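PDB 6H17: mutual gliding-motility protein MglA from Myxococcus xanthus DK 1622, which acts as a GTP-binding molecular switch of the small GTPase superfamily that controls the direction and speed of gliding motility. Local coordinates for residues Y18-L29 with H75-V83; L64-F74 with A184-K192. All blocks are in the same frame, centred on the assembly; numbering follows the deposited sequence.

How the contacts relate
Both contacts use strand 71-78, at its two ends. Contact 1 takes the end that leads into the nucleotide site, and contact 2 takes the start and the loop before it. Their centres lie about 23 Å apart. Contact 1 is largely buried near the middle of the chain, about 7 Å from its centre, and joins this strand end to the P-loop. Its chemistry is largely polar: Lys25 and backbone amides hold phosphates, beside magnesium and waters, with some apolar packing. Contact 2 lies about 17 Å from the chain centre and is partly buried. There the strand and loop meet the C-terminal helix 176-193, almost entirely through apolar side chains, away from the annotated sites.

Contact 1 of 2, residues Y18-L29 with H75-V83; sequences YGPGLCGKTTNL and HLYTVPGQV. With MG (magnesium ion), chain B; GSP (5'-guanosine-diphosphate-monothiophosphate), chain C; SO4 (sulfate ion), chain D.
Lys25 of the P-loop (Walker A motif) runs beside Thr78 and Val79, at the start of what corresponds to switch II in small GTPases. This side of the contact is buried and tightly packed. Lys25 CB lies 3.8 Å from Thr78 CG2, and CE comes within 3.0 Å of Val79 O. The lysine chain is straight as far as CD, then bends twice (chi3 -64°, chi4 -69°), which brings NZ between an oxygen of the beta phosphate and one of the gamma phosphate of the GTP analogue. There NZ donates to GSP O3G at 2.7 Å and to GSP O1B at 2.8 Å. It also donates to Gly19 O, from above the carbonyl plane. Gly81 N gives O3G a second donor at 2.8 Å, so both segments grip the terminal phosphate. With a methionine in place of Lys25, O3G and O1B would probably lose their shared positive partner and Gly19 O its donor. Thr26 OG1 binds magnesium directly, whereas Thr78 reaches the ion through a water that also donates to Val79 O. Asp58 is hydrogen-bonded to both threonine hydroxyls. Farther along the helix, both methyls of Leu29 pack on Thr78 CG2.

Gly21 and Gly81 pass closely, backbone to backbone. Beyond them the contact opens to solvent at Gln82 and Val83. Gln82 CB points away from the P-loop. A sulfate, probably from the crystallisation liquor, sits here and is also held by Arg109. Val83 N donates to sulfate O2 at 2.9 Å. One water lies between the segments, 2.8 Å from Gly81 O, and accepts from Gly21 N at 3.0 Å.

Contact 2 of 2, residues L64-F74 with A184-K192; sequences LGEIRGFKTRF and AKLVLTELK. With SO4 (sulfate ion), chain E.
Leu188 projects from helix 184-192 between Phe74, Gly65 and Ile67. Its CB points toward the other segment, and CG lies anti to the carbonyl carbon (chi1 -75°), which brings the branch point in line with the Phe74 ring. CG meets the edge of that ring, near its plane, 3.8 Å from Phe74 CZ. From there the methyls part. CD1 rests 3.5 Å from Gly65 CA, where a side chain on that residue would clash. CD2 touches Ile67 CD1 at 3.7 Å.

Ala184 takes one face of the Phe74 ring. Its CB is 4.3 Å from the ring centroid, a CH-pi contact, and also meets Leu64 CD1. Val187 CG1 approaches the same ring obliquely. At the far end Ile67 CD1 presses on Lys192 CG at 3.4 Å, tighter than usual for carbons. The lysine end is exposed, and a water there accepts from NZ and donates to Glu66 O.

The contact thus lays the C-terminal helix 176-193 over the start of strand 71-78 and the loop before it. On the same helix, Val187 and Leu191 also touch strand 10-18, the parallel neighbour of strand 71-78.

Contact 1 of 2, residues Y18-L29 with H75-V83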
# COMPACT_ATOMS: atom_id res chain seq x y z
N TYR A 18 0.58 2.69 -2.78
CA TYR A 18 0.47 3.56 -3.93
C TYR A 18 0.51 5.00 -3.46
O TYR A 18 0.31 5.28 -2.28
CB TYR A 18 -0.87 3.30 -4.63
CG TYR A 18 -0.92 3.41 -6.13
CD1 TYR A 18 -0.59 2.33 -6.93
CD2 TYR A 18 -1.35 4.56 -6.75
CE1 TYR A 18 -0.67 2.41 -8.29
CE2 TYR A 18 -1.43 4.66 -8.13
CZ TYR A 18 -1.08 3.56 -8.89
OH TYR A 18 -1.17 3.58 -10.27
N GLY A 19 0.76 5.94 -4.38
CA GLY A 19 0.77 7.35 -4.04
C GLY A 19 1.81 8.09 -4.84
O GLY A 19 2.63 7.48 -5.53
N PRO A 20 1.82 9.41 -4.75
CA PRO A 20 2.65 10.22 -5.66
C PRO A 20 4.13 10.13 -5.30
O PRO A 20 4.54 9.56 -4.29
CB PRO A 20 2.07 11.62 -5.48
CG PRO A 20 1.52 11.61 -4.10
CD PRO A 20 0.95 10.23 -3.90
N GLY A 21 4.96 10.72 -6.16
CA GLY A 21 6.38 10.71 -5.91
C GLY A 21 6.73 11.22 -4.54
O GLY A 21 6.16 12.20 -4.07
N LEU A 22 7.66 10.54 -3.88
CA LEU A 22 8.25 10.98 -2.62
C LEU A 22 7.23 11.08 -1.48
O LEU A 22 7.50 11.76 -0.49
CB LEU A 22 9.05 12.28 -2.78
CG LEU A 22 10.22 12.17 -3.77
CD1 LEU A 22 10.85 13.57 -4.00
CD2 LEU A 22 11.27 11.18 -3.33
N CYS A 23 6.11 10.37 -1.55
CA CYS A 23 5.07 10.55 -0.55
C CYS A 23 5.28 9.75 0.74
O CYS A 23 4.65 10.08 1.75
CB CYS A 23 3.70 10.22 -1.14
SG CYS A 23 3.48 8.47 -1.53
N GLY A 24 6.11 8.72 0.72
CA GLY A 24 6.40 7.93 1.90
C GLY A 24 6.14 6.43 1.80
O GLY A 24 6.08 5.76 2.84
N LYS A 25 5.96 5.89 0.59
CA LYS A 25 5.67 4.46 0.44
C LYS A 25 6.84 3.59 0.91
O LYS A 25 6.66 2.70 1.76
CB LYS A 25 5.35 4.15 -1.03
CG LYS A 25 4.14 4.92 -1.57
CD LYS A 25 3.90 4.73 -3.07
CE LYS A 25 5.00 5.26 -3.95
NZ LYS A 25 5.14 6.74 -3.98
N THR A 26 8.03 3.84 0.37
CA THR A 26 9.21 3.09 0.77
C THR A 26 9.44 3.22 2.27
O THR A 26 9.76 2.23 2.94
CB THR A 26 10.41 3.57 -0.03
OG1 THR A 26 10.20 3.25 -1.42
CG2 THR A 26 11.72 2.93 0.46
N THR A 27 9.25 4.43 2.82
CA THR A 27 9.49 4.66 4.24
C THR A 27 8.55 3.81 5.09
O THR A 27 8.96 3.28 6.13
CB THR A 27 9.28 6.14 4.55
OG1 THR A 27 10.20 6.93 3.80
CG2 THR A 27 9.52 6.45 6.02
N ASN A 28 7.30 3.66 4.67
CA ASN A 28 6.38 2.77 5.38
C ASN A 28 6.98 1.37 5.49
O ASN A 28 7.00 0.77 6.57
CB ASN A 28 5.02 2.69 4.67
CG ASN A 28 3.99 3.68 5.22
OD1 ASN A 28 3.19 3.32 6.08
ND2 ASN A 28 3.96 4.88 4.67
N LEU A 29 7.40 0.79 4.36
CA LEU A 29 7.94 -0.58 4.39
C LEU A 29 9.23 -0.67 5.20
O LEU A 29 9.48 -1.68 5.86
CB LEU A 29 8.13 -1.13 2.99
CG LEU A 29 6.91 -1.86 2.41
CD1 LEU A 29 5.71 -0.96 2.25
CD2 LEU A 29 7.26 -2.56 1.10
N HIS A 75 2.59 -10.20 0.88
CA HIS A 75 3.70 -9.65 0.12
C HIS A 75 3.39 -8.18 -0.13
O HIS A 75 2.46 -7.86 -0.86
CB HIS A 75 3.91 -10.41 -1.18
CG HIS A 75 4.30 -11.84 -0.95
ND1 HIS A 75 4.24 -12.79 -1.94
CD2 HIS A 75 4.80 -12.46 0.15
CE1 HIS A 75 4.65 -13.95 -1.45
NE2 HIS A 75 5.01 -13.78 -0.20
N LEU A 76 4.13 -7.32 0.53
CA LEU A 76 3.97 -5.88 0.39
C LEU A 76 4.87 -5.36 -0.71
O LEU A 76 6.06 -5.71 -0.77
CB LEU A 76 4.34 -5.16 1.68
CG LEU A 76 3.32 -5.18 2.81
CD1 LEU A 76 2.74 -6.53 3.11
CD2 LEU A 76 3.93 -4.54 4.08
N TYR A 77 4.30 -4.51 -1.58
CA TYR A 77 5.02 -3.86 -2.66
C TYR A 77 4.79 -2.36 -2.57
O TYR A 77 3.72 -1.91 -2.15
CB TYR A 77 4.48 -4.29 -4.03
CG TYR A 77 4.82 -5.71 -4.46
CD1 TYR A 77 5.82 -5.93 -5.38
CD2 TYR A 77 4.15 -6.81 -3.95
CE1 TYR A 77 6.14 -7.21 -5.80
CE2 TYR A 77 4.47 -8.12 -4.37
CZ TYR A 77 5.46 -8.28 -5.29
OH TYR A 77 5.82 -9.55 -5.70
N THR A 78 5.79 -1.59 -2.98
CA THR A 78 5.55 -0.20 -3.35
C THR A 78 5.65 -0.07 -4.86
O THR A 78 5.98 -1.03 -5.56
CB THR A 78 6.55 0.75 -2.68
OG1 THR A 78 7.86 0.54 -3.22
CG2 THR A 78 6.56 0.57 -1.18
N VAL A 79 5.33 1.13 -5.35
CA VAL A 79 5.44 1.44 -6.76
C VAL A 79 6.28 2.70 -6.90
O VAL A 79 6.44 3.46 -5.93
CB VAL A 79 4.06 1.67 -7.42
CG1 VAL A 79 3.15 0.48 -7.19
CG2 VAL A 79 3.41 2.96 -6.94
N PRO A 80 6.78 2.99 -8.11
CA PRO A 80 7.38 4.31 -8.36
C PRO A 80 6.27 5.31 -8.62
O PRO A 80 5.50 5.16 -9.57
CB PRO A 80 8.27 4.08 -9.58
CG PRO A 80 7.81 2.81 -10.18
CD PRO A 80 6.98 2.05 -9.22
N GLY A 81 6.15 6.30 -7.75
CA GLY A 81 5.03 7.21 -7.79
C GLY A 81 5.15 8.39 -8.71
O GLY A 81 4.14 9.04 -9.00
N GLN A 82 6.34 8.71 -9.20
CA GLN A 82 6.47 9.86 -10.08
C GLN A 82 5.66 9.62 -11.36
O GLN A 82 5.61 8.50 -11.88
CB GLN A 82 7.93 10.11 -10.41
CG GLN A 82 8.77 10.62 -9.24
CD GLN A 82 10.24 10.66 -9.59
OE1 GLN A 82 10.97 9.68 -9.41
NE2 GLN A 82 10.69 11.79 -10.11
N VAL A 83 5.07 10.70 -11.88
CA VAL A 83 4.00 10.57 -12.88
C VAL A 83 4.41 9.73 -14.08
O VAL A 83 3.60 8.96 -14.61
CB VAL A 83 3.51 11.97 -13.32
CG1 VAL A 83 2.72 12.62 -12.23
CG2 VAL A 83 4.67 12.84 -13.73
MG MG B . 10.02 4.53 -3.08
PG GSP C . 8.90 7.10 -4.85
O3B GSP C . 8.74 7.72 -3.32
S1G GSP C . 9.74 8.44 -5.85
O2G GSP C . 9.69 5.79 -4.68
O3G GSP C . 7.47 6.78 -5.31
PB GSP C . 8.27 7.07 -1.95
O1B GSP C . 6.81 7.24 -1.78
O2B GSP C . 8.79 5.69 -1.82
PA GSP C . 10.01 7.72 0.27
O1A GSP C . 9.40 6.81 1.22
O2A GSP C . 11.31 7.36 -0.30
O3A GSP C . 8.99 8.06 -0.91
O5' GSP C . 10.07 9.14 0.99
C5' GSP C . 10.56 10.28 0.30
C4' GSP C . 11.13 11.29 1.29
O4' GSP C . 10.10 11.74 2.18
C3' GSP C . 12.21 10.69 2.15
O3' GSP C . 13.24 11.64 2.37
C2' GSP C . 11.53 10.37 3.48
O2' GSP C . 12.37 10.37 4.60
C1' GSP C . 10.50 11.50 3.52
N9 GSP C . 9.32 11.21 4.33
C8 GSP C . 8.54 10.11 4.23
N7 GSP C . 7.54 10.17 5.14
C5 GSP C . 7.71 11.35 5.83
C6 GSP C . 7.00 11.94 6.88
O6 GSP C . 5.98 11.46 7.42
N1 GSP C . 7.49 13.13 7.32
C2 GSP C . 8.58 13.74 6.77
N2 GSP C . 8.97 14.91 7.26
N3 GSP C . 9.29 13.19 5.76
C4 GSP C . 8.83 12.00 5.32
S SO4 D . 6.07 13.87 -9.37
O1 SO4 D . 6.13 13.06 -8.15
O2 SO4 D . 5.23 13.17 -10.35
O3 SO4 D . 5.47 15.17 -9.12
O4 SO4 D . 7.43 13.99 -9.89
O HOH W 1 3.40 11.71 -8.58
O HOH W 2 8.35 3.40 -3.78
O HOH W 3 11.29 3.30 -4.10
O HOH W 4 11.67 5.59 -2.39

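Contact 2 of 2, residues L64-F74 with A184-K192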
# COMPACT_ATOMS: atom_id res chain seq x y z
N LEU A 64 1.00 -12.07 8.92
CA LEU A 64 0.06 -11.24 9.66
C LEU A 64 -0.98 -12.23 10.22
O LEU A 64 -0.60 -13.19 10.88
CB LEU A 64 -0.42 -10.07 8.83
CG LEU A 64 0.73 -9.15 8.34
CD1 LEU A 64 0.32 -8.17 7.25
CD2 LEU A 64 1.31 -8.37 9.52
N GLY A 65 -2.25 -12.04 9.94
CA GLY A 65 -3.25 -12.95 10.43
C GLY A 65 -3.28 -14.28 9.70
O GLY A 65 -2.62 -14.51 8.68
N GLU A 66 -4.11 -15.15 10.22
CA GLU A 66 -4.19 -16.53 9.78
C GLU A 66 -5.58 -16.86 9.28
O GLU A 66 -6.58 -16.32 9.77
CB GLU A 66 -3.88 -17.38 11.02
CG GLU A 66 -3.49 -18.81 10.83
CD GLU A 66 -3.04 -19.41 12.15
OE1 GLU A 66 -2.00 -20.10 12.16
OE2 GLU A 66 -3.72 -19.16 13.18
N ILE A 67 -5.63 -17.72 8.26
CA ILE A 67 -6.82 -18.44 7.82
C ILE A 67 -6.62 -19.89 8.29
O ILE A 67 -5.61 -20.52 7.93
CB ILE A 67 -6.94 -18.39 6.29
CG1 ILE A 67 -6.97 -16.95 5.78
CG2 ILE A 67 -8.15 -19.18 5.83
CD1 ILE A 67 -8.15 -16.18 6.26
N ARG A 68 -7.57 -20.42 9.05
CA ARG A 68 -7.42 -21.75 9.63
C ARG A 68 -7.17 -22.76 8.53
O ARG A 68 -7.88 -22.80 7.53
CB ARG A 68 -8.70 -22.11 10.38
CG ARG A 68 -8.82 -23.57 10.76
CD ARG A 68 -8.27 -23.85 12.13
NE ARG A 68 -9.24 -24.64 12.88
CZ ARG A 68 -9.97 -24.17 13.90
NH1 ARG A 68 -10.83 -24.97 14.50
NH2 ARG A 68 -9.82 -22.92 14.32
N GLY A 69 -6.16 -23.62 8.73
CA GLY A 69 -5.85 -24.69 7.80
C GLY A 69 -4.93 -24.32 6.67
O GLY A 69 -4.70 -25.16 5.78
N PHE A 70 -4.41 -23.10 6.66
CA PHE A 70 -3.49 -22.63 5.63
C PHE A 70 -2.35 -21.86 6.30
O PHE A 70 -2.47 -21.41 7.44
CB PHE A 70 -4.18 -21.66 4.65
CG PHE A 70 -5.26 -22.29 3.81
CD1 PHE A 70 -6.55 -22.38 4.28
CD2 PHE A 70 -4.98 -22.79 2.55
CE1 PHE A 70 -7.55 -22.98 3.51
CE2 PHE A 70 -5.96 -23.38 1.78
CZ PHE A 70 -7.24 -23.47 2.26
N LYS A 71 -1.22 -21.77 5.59
CA LYS A 71 -0.19 -20.78 5.87
C LYS A 71 -0.47 -19.60 4.94
O LYS A 71 -0.57 -19.79 3.72
CB LYS A 71 1.20 -21.36 5.56
CG LYS A 71 2.36 -20.34 5.55
CD LYS A 71 3.71 -20.99 5.19
CE LYS A 71 3.85 -21.23 3.69
NZ LYS A 71 4.20 -20.00 2.90
N THR A 72 -0.59 -18.41 5.51
CA THR A 72 -0.90 -17.21 4.75
C THR A 72 0.25 -16.24 4.90
O THR A 72 0.70 -15.97 6.02
CB THR A 72 -2.20 -16.56 5.23
OG1 THR A 72 -3.27 -17.50 5.08
CG2 THR A 72 -2.51 -15.32 4.41
N ARG A 73 0.71 -15.73 3.78
CA ARG A 73 1.77 -14.73 3.78
C ARG A 73 1.31 -13.53 2.97
O ARG A 73 0.63 -13.68 1.95
CB ARG A 73 3.08 -15.29 3.23
CG ARG A 73 3.71 -16.39 4.11
CD ARG A 73 4.15 -15.87 5.48
NE ARG A 73 4.68 -16.95 6.34
CZ ARG A 73 4.00 -17.59 7.29
NH1 ARG A 73 4.60 -18.55 7.99
NH2 ARG A 73 2.74 -17.27 7.57
N PHE A 74 1.65 -12.36 3.46
CA PHE A 74 1.40 -11.10 2.78
C PHE A 74 2.68 -10.60 2.14
O PHE A 74 3.74 -10.58 2.78
CB PHE A 74 0.89 -10.07 3.78
CG PHE A 74 -0.54 -10.28 4.19
CD1 PHE A 74 -1.55 -9.51 3.64
CD2 PHE A 74 -0.88 -11.27 5.09
CE1 PHE A 74 -2.87 -9.71 3.99
CE2 PHE A 74 -2.20 -11.47 5.45
CZ PHE A 74 -3.18 -10.69 4.90
N ALA A 184 -4.68 -5.44 6.03
CA ALA A 184 -4.50 -6.88 6.10
C ALA A 184 -5.74 -7.57 6.63
O ALA A 184 -6.13 -8.64 6.12
CB ALA A 184 -3.29 -7.24 6.97
N LYS A 185 -6.41 -6.97 7.62
CA LYS A 185 -7.65 -7.55 8.13
C LYS A 185 -8.74 -7.55 7.06
O LYS A 185 -9.49 -8.52 6.94
CB LYS A 185 -8.09 -6.78 9.38
CG LYS A 185 -9.36 -7.31 10.02
CD LYS A 185 -9.63 -6.60 11.35
CE LYS A 185 -10.84 -7.20 12.04
NZ LYS A 185 -11.29 -6.39 13.21
N LEU A 186 -8.86 -6.47 6.28
CA LEU A 186 -9.84 -6.44 5.20
C LEU A 186 -9.56 -7.54 4.17
O LEU A 186 -10.50 -8.18 3.68
CB LEU A 186 -9.84 -5.08 4.52
CG LEU A 186 -10.36 -3.93 5.37
CD1 LEU A 186 -10.16 -2.60 4.63
CD2 LEU A 186 -11.82 -4.11 5.74
N VAL A 187 -8.29 -7.76 3.83
CA VAL A 187 -7.93 -8.81 2.88
C VAL A 187 -8.29 -10.18 3.44
O VAL A 187 -8.85 -11.03 2.74
CB VAL A 187 -6.44 -8.70 2.52
CG1 VAL A 187 -5.97 -9.95 1.79
CG2 VAL A 187 -6.19 -7.45 1.68
N LEU A 188 -7.97 -10.43 4.71
CA LEU A 188 -8.29 -11.72 5.31
C LEU A 188 -9.79 -11.96 5.34
O LEU A 188 -10.24 -13.09 5.12
CB LEU A 188 -7.70 -11.80 6.72
CG LEU A 188 -6.19 -12.01 6.80
CD1 LEU A 188 -5.74 -11.74 8.24
CD2 LEU A 188 -5.78 -13.40 6.39
N THR A 189 -10.57 -10.94 5.67
CA THR A 189 -12.02 -11.10 5.69
C THR A 189 -12.53 -11.53 4.32
O THR A 189 -13.41 -12.40 4.22
CB THR A 189 -12.67 -9.79 6.15
OG1 THR A 189 -12.32 -9.55 7.51
CG2 THR A 189 -14.19 -9.87 6.02
N GLU A 190 -11.97 -10.96 3.25
CA GLU A 190 -12.38 -11.35 1.90
C GLU A 190 -11.99 -12.80 1.61
O GLU A 190 -12.79 -13.55 1.04
CB GLU A 190 -11.80 -10.40 0.86
CG GLU A 190 -12.43 -9.02 0.86
CD GLU A 190 -13.95 -9.06 0.87
OE1 GLU A 190 -14.53 -9.66 -0.06
OE2 GLU A 190 -14.56 -8.52 1.82
N LEU A 191 -10.78 -13.20 1.99
CA LEU A 191 -10.37 -14.59 1.81
C LEU A 191 -11.36 -15.54 2.48
O LEU A 191 -11.77 -16.54 1.89
CB LEU A 191 -8.99 -14.81 2.41
CG LEU A 191 -7.82 -14.30 1.58
CD1 LEU A 191 -6.56 -14.42 2.40
CD2 LEU A 191 -7.72 -15.08 0.28
N LYS A 192 -11.75 -15.24 3.72
CA LYS A 192 -12.66 -16.12 4.43
C LYS A 192 -14.03 -16.17 3.77
O LYS A 192 -14.78 -17.13 3.99
CB LYS A 192 -12.78 -15.68 5.89
CG LYS A 192 -11.46 -15.78 6.64
CD LYS A 192 -11.65 -15.76 8.15
CE LYS A 192 -11.36 -14.40 8.75
NZ LYS A 192 -10.62 -14.53 10.04
S SO4 E . 2.85 -18.96 11.28
O1 SO4 E . 1.84 -19.61 12.14
O2 SO4 E . 2.65 -19.35 9.88
O3 SO4 E . 2.68 -17.50 11.37
O4 SO4 E . 4.19 -19.31 11.72
O HOH W 5 -7.68 -13.69 10.51